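Local coordinates for protein phosphatidylserine synthase (Haemophilus influenzae, PDB 3HSI) that belongs to the phospholipase D superfamily and carries a PLD-like domain in which helices pack against a mixed beta sheet, at residues Glu302-Tyr314 and Gly325-Phe338. Numbering follows the deposited sequence.
Sequences EIIVGDKVANDFY and GALPYLYESNLRRF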
# COMPACT_ATOMS: atom_id res chain seq x y z
N GLU C 302 -9.86 6.39 28.12
CA GLU C 302 -8.71 5.81 28.76
C GLU C 302 -7.89 5.06 27.70
O GLU C 302 -8.41 4.23 26.99
CB GLU C 302 -9.17 4.87 29.88
CG GLU C 302 -8.02 4.17 30.58
CD GLU C 302 -8.47 3.18 31.65
OE1 GLU C 302 -9.70 3.04 31.89
OE2 GLU C 302 -7.57 2.54 32.27
N ILE C 303 -6.60 5.35 27.59
CA ILE C 303 -5.77 4.66 26.62
C ILE C 303 -4.63 4.00 27.35
O ILE C 303 -3.96 4.64 28.17
CB ILE C 303 -5.24 5.64 25.54
CG1 ILE C 303 -6.43 6.35 24.86
CG2 ILE C 303 -4.35 4.87 24.53
CD1 ILE C 303 -6.05 7.53 23.90
N ILE C 304 -4.44 2.72 27.09
CA ILE C 304 -3.39 1.97 27.76
C ILE C 304 -2.43 1.46 26.69
O ILE C 304 -2.83 0.71 25.83
CB ILE C 304 -3.97 0.76 28.57
CG1 ILE C 304 -5.23 1.20 29.34
CG2 ILE C 304 -2.90 0.16 29.49
CD1 ILE C 304 -5.90 0.09 30.33
N VAL C 305 -1.17 1.87 26.77
CA VAL C 305 -0.13 1.41 25.85
C VAL C 305 1.08 1.01 26.66
O VAL C 305 1.16 1.31 27.86
CB VAL C 305 0.31 2.54 24.85
CG1 VAL C 305 -0.79 2.77 23.86
CG2 VAL C 305 0.63 3.83 25.60
N GLY C 306 2.02 0.33 26.02
CA GLY C 306 3.28 0.04 26.63
C GLY C 306 4.18 1.26 26.66
O GLY C 306 4.17 2.11 25.74
N ASP C 307 4.93 1.36 27.76
CA ASP C 307 6.16 2.14 27.81
C ASP C 307 7.08 1.70 26.67
O ASP C 307 7.10 0.52 26.33
CB ASP C 307 6.88 1.87 29.14
CG ASP C 307 7.89 2.96 29.51
OD1 ASP C 307 7.67 3.66 30.52
OD2 ASP C 307 8.93 3.08 28.83
N LYS C 308 7.83 2.65 26.11
CA LYS C 308 8.99 2.41 25.22
C LYS C 308 9.69 1.07 25.45
O LYS C 308 9.95 0.32 24.53
CB LYS C 308 10.08 3.45 25.54
CG LYS C 308 9.98 4.74 24.84
CD LYS C 308 11.37 5.42 24.72
CE LYS C 308 12.11 5.73 26.03
NZ LYS C 308 11.48 6.75 26.94
N VAL C 309 10.01 0.82 26.71
CA VAL C 309 10.79 -0.33 27.10
C VAL C 309 9.97 -1.63 27.02
O VAL C 309 10.55 -2.71 26.99
CB VAL C 309 11.33 -0.12 28.52
CG1 VAL C 309 11.97 -1.39 29.07
CG2 VAL C 309 12.34 1.06 28.52
N ALA C 310 8.64 -1.52 26.98
CA ALA C 310 7.78 -2.71 26.80
C ALA C 310 7.43 -3.04 25.31
O ALA C 310 6.63 -3.92 25.02
CB ALA C 310 6.52 -2.54 27.62
N ASN C 311 8.03 -2.31 24.39
CA ASN C 311 7.92 -2.58 22.95
C ASN C 311 9.00 -3.60 22.59
O ASN C 311 10.12 -3.50 23.07
CB ASN C 311 8.17 -1.27 22.21
CG ASN C 311 7.95 -1.38 20.71
OD1 ASN C 311 8.76 -1.97 19.98
ND2 ASN C 311 6.87 -0.80 20.25
N ASP C 312 8.71 -4.58 21.74
CA ASP C 312 9.76 -5.57 21.42
C ASP C 312 10.90 -5.13 20.45
O ASP C 312 11.85 -5.89 20.21
CB ASP C 312 9.16 -6.91 21.01
CG ASP C 312 8.26 -6.81 19.80
OD1 ASP C 312 7.27 -6.03 19.85
OD2 ASP C 312 8.54 -7.51 18.80
N PHE C 313 10.79 -3.92 19.89
CA PHE C 313 11.88 -3.35 19.08
C PHE C 313 12.83 -2.53 19.92
O PHE C 313 13.86 -2.08 19.42
CB PHE C 313 11.35 -2.48 17.96
CG PHE C 313 10.63 -3.25 16.90
CD1 PHE C 313 11.34 -3.91 15.90
CD2 PHE C 313 9.24 -3.31 16.89
CE1 PHE C 313 10.69 -4.61 14.91
CE2 PHE C 313 8.57 -4.03 15.89
CZ PHE C 313 9.30 -4.68 14.91
N TYR C 314 12.46 -2.30 21.18
CA TYR C 314 13.31 -1.55 22.10
C TYR C 314 14.67 -2.25 22.24
O TYR C 314 14.73 -3.46 22.36
CB TYR C 314 12.63 -1.35 23.48
CG TYR C 314 13.47 -0.54 24.43
CD1 TYR C 314 14.20 -1.16 25.46
CD2 TYR C 314 13.59 0.84 24.29
CE1 TYR C 314 15.01 -0.41 26.34
CE2 TYR C 314 14.40 1.60 25.19
CZ TYR C 314 15.10 0.95 26.20
OH TYR C 314 15.90 1.67 27.08
N GLY C 325 15.19 -0.05 16.36
CA GLY C 325 15.17 0.31 17.77
C GLY C 325 14.75 1.75 17.95
O GLY C 325 14.64 2.21 19.07
N ALA C 326 14.53 2.47 16.85
CA ALA C 326 14.00 3.81 16.94
C ALA C 326 12.46 3.80 16.99
O ALA C 326 11.84 4.77 17.40
CB ALA C 326 14.50 4.66 15.78
N LEU C 327 11.85 2.69 16.58
CA LEU C 327 10.40 2.63 16.50
C LEU C 327 9.69 2.95 17.81
O LEU C 327 8.78 3.79 17.80
CB LEU C 327 9.86 1.31 15.91
CG LEU C 327 10.16 0.98 14.44
CD1 LEU C 327 9.53 -0.35 14.04
CD2 LEU C 327 9.69 2.08 13.49
N PRO C 328 10.07 2.31 18.93
CA PRO C 328 9.38 2.68 20.21
C PRO C 328 9.45 4.19 20.58
O PRO C 328 8.56 4.74 21.26
CB PRO C 328 10.08 1.83 21.29
CG PRO C 328 11.05 0.92 20.57
CD PRO C 328 11.18 1.35 19.14
N TYR C 329 10.49 4.86 20.10
CA TYR C 329 10.68 6.29 20.35
C TYR C 329 9.82 7.14 19.45
O TYR C 329 9.34 8.21 19.88
CB TYR C 329 12.13 6.67 20.12
CG TYR C 329 13.10 6.11 21.14
CD1 TYR C 329 13.47 6.86 22.24
CD2 TYR C 329 13.65 4.83 20.99
CE1 TYR C 329 14.40 6.38 23.18
CE2 TYR C 329 14.56 4.33 21.93
CZ TYR C 329 14.93 5.12 23.01
OH TYR C 329 15.81 4.64 23.94
N LEU C 330 9.69 6.71 18.20
CA LEU C 330 8.72 7.30 17.30
C LEU C 330 7.29 7.27 17.91
O LEU C 330 6.61 8.30 17.93
CB LEU C 330 8.76 6.62 15.92
CG LEU C 330 7.76 7.16 14.87
CD1 LEU C 330 7.92 8.68 14.62
CD2 LEU C 330 7.88 6.40 13.56
N TYR C 331 6.88 6.11 18.43
CA TYR C 331 5.54 5.98 19.05
C TYR C 331 5.41 6.82 20.28
O TYR C 331 4.38 7.43 20.47
CB TYR C 331 5.15 4.53 19.36
CG TYR C 331 5.13 3.68 18.11
CD1 TYR C 331 4.56 4.17 16.95
CD2 TYR C 331 5.72 2.41 18.07
CE1 TYR C 331 4.55 3.42 15.78
CE2 TYR C 331 5.72 1.65 16.90
CZ TYR C 331 5.12 2.17 15.76
OH TYR C 331 5.09 1.45 14.59
N GLU C 332 6.44 6.83 21.12
CA GLU C 332 6.36 7.62 22.34
C GLU C 332 6.22 9.09 21.98
O GLU C 332 5.40 9.79 22.56
CB GLU C 332 7.60 7.41 23.20
CG GLU C 332 7.41 7.85 24.66
CD GLU C 332 8.72 7.83 25.47
OE1 GLU C 332 8.72 7.21 26.56
OE2 GLU C 332 9.75 8.41 25.04
N SER C 333 7.00 9.58 21.02
CA SER C 333 6.92 11.01 20.77
C SER C 333 5.58 11.41 20.14
O SER C 333 5.10 12.51 20.37
CB SER C 333 8.15 11.55 20.01
OG SER C 333 8.42 10.76 18.90
N ASN C 334 4.96 10.48 19.41
CA ASN C 334 3.61 10.69 18.93
C ASN C 334 2.58 10.74 20.09
O ASN C 334 1.69 11.60 20.11
CB ASN C 334 3.25 9.69 17.80
CG ASN C 334 3.76 10.19 16.41
OD1 ASN C 334 3.39 11.27 15.97
ND2 ASN C 334 4.63 9.43 15.76
N LEU C 335 2.73 9.83 21.05
CA LEU C 335 1.98 9.91 22.31
C LEU C 335 2.23 11.24 23.05
O LEU C 335 1.29 11.90 23.51
CB LEU C 335 2.37 8.75 23.21
CG LEU C 335 1.58 8.70 24.51
CD1 LEU C 335 0.08 8.51 24.21
CD2 LEU C 335 2.13 7.57 25.35
N ARG C 336 3.48 11.66 23.15
CA ARG C 336 3.76 12.92 23.84
C ARG C 336 3.03 14.11 23.19
O ARG C 336 2.48 14.96 23.89
CB ARG C 336 5.27 13.20 23.95
CG ARG C 336 5.62 14.21 25.07
CD ARG C 336 7.13 14.36 25.17
NE ARG C 336 7.56 15.19 26.29
CZ ARG C 336 7.76 16.49 26.20
NH1 ARG C 336 7.56 17.13 25.05
NH2 ARG C 336 8.17 17.17 27.27
N ARG C 337 3.04 14.15 21.86
CA ARG C 337 2.31 15.17 21.11
C ARG C 337 0.79 15.14 21.36
O ARG C 337 0.14 16.18 21.43
CB ARG C 337 2.57 15.02 19.61
CG ARG C 337 2.34 16.30 18.86
CD ARG C 337 2.84 16.24 17.41
NE ARG C 337 1.81 15.75 16.48
CZ ARG C 337 1.75 14.50 16.01
NH1 ARG C 337 2.65 13.59 16.37
NH2 ARG C 337 0.78 14.15 15.16
N PHE C 338 0.25 13.93 21.45
CA PHE C 338 -1.16 13.72 21.74
C PHE C 338 -1.52 14.22 23.14
O PHE C 338 -2.55 14.87 23.32
CB PHE C 338 -1.44 12.23 21.65
CG PHE C 338 -2.83 11.84 22.01
CD1 PHE C 338 -3.87 12.05 21.11
CD2 PHE C 338 -3.08 11.20 23.24
CE1 PHE C 338 -5.18 11.64 21.46
CE2 PHE C 338 -4.37 10.78 23.60
CZ PHE C 338 -5.43 10.98 22.71
O HOH W 1 7.08 5.43 26.65
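Lys-308 and Pro-328 bring the backbones within 5.0 Å, CA to CA, where the chain leaving strand 300-306 turns over the first residues of helix 327-341; further along, Val-305 and Leu-335 face each other with their CA atoms 9.4 Å apart. At the close end Pro-328 is the wedge. Pro-328 CB lies 3.6 Å from Lys-308 O, while CG and CD fit among Asn-311, Phe-313 and Tyr-314. The Asn-311 side chain crosses Pro-328 at about a right angle, and its OD1 accepts from Phe-313 N in an Asx turn (2.8 Å), the donor lying in the carbonyl plane. That bond sits inside the type I turn from Asn-311 to Tyr-314. Next to it, Leu-327 runs alongside Phe-313, pointing the same way, and sets CD1 over the centre of the ring, 8° off the normal, a CH-pi contact.

Lys-308 lays CD over one face of the Tyr-329 ring, offset toward the rim, and beyond it the bends at chi3 (-59°) and chi4 (-65°) turn NZ to Glu-332. Lys-308 NZ donates to Glu-332 OE1 at 2.8 Å, on the syn side and somewhat out of the carboxylate plane; its bond to OE2 is weak. NZ also forms a salt bridge with Glu-429, its strongest polar partner, and Tyr-434 hydrogen-bonds Glu-332 OE2.

Toward the sheet the contact turns apolar: Val-305 CG2 and Leu-335 CD2 meet tip to tip at 4.0 Å, and Ile-303 CD1 touches CE2 of Phe-338 at 3.7 Å. Because strand 351-356 follows the helix and pairs parallel with 300-306, this is the first half of a beta-alpha-beta crossover in the PLD-like domain. Hydrophobic contacts seat the helix on the sheet, while the lysine, gripped by two carboxylates that probably keep it protonated, ties the outgoing turn to the helix's first turns.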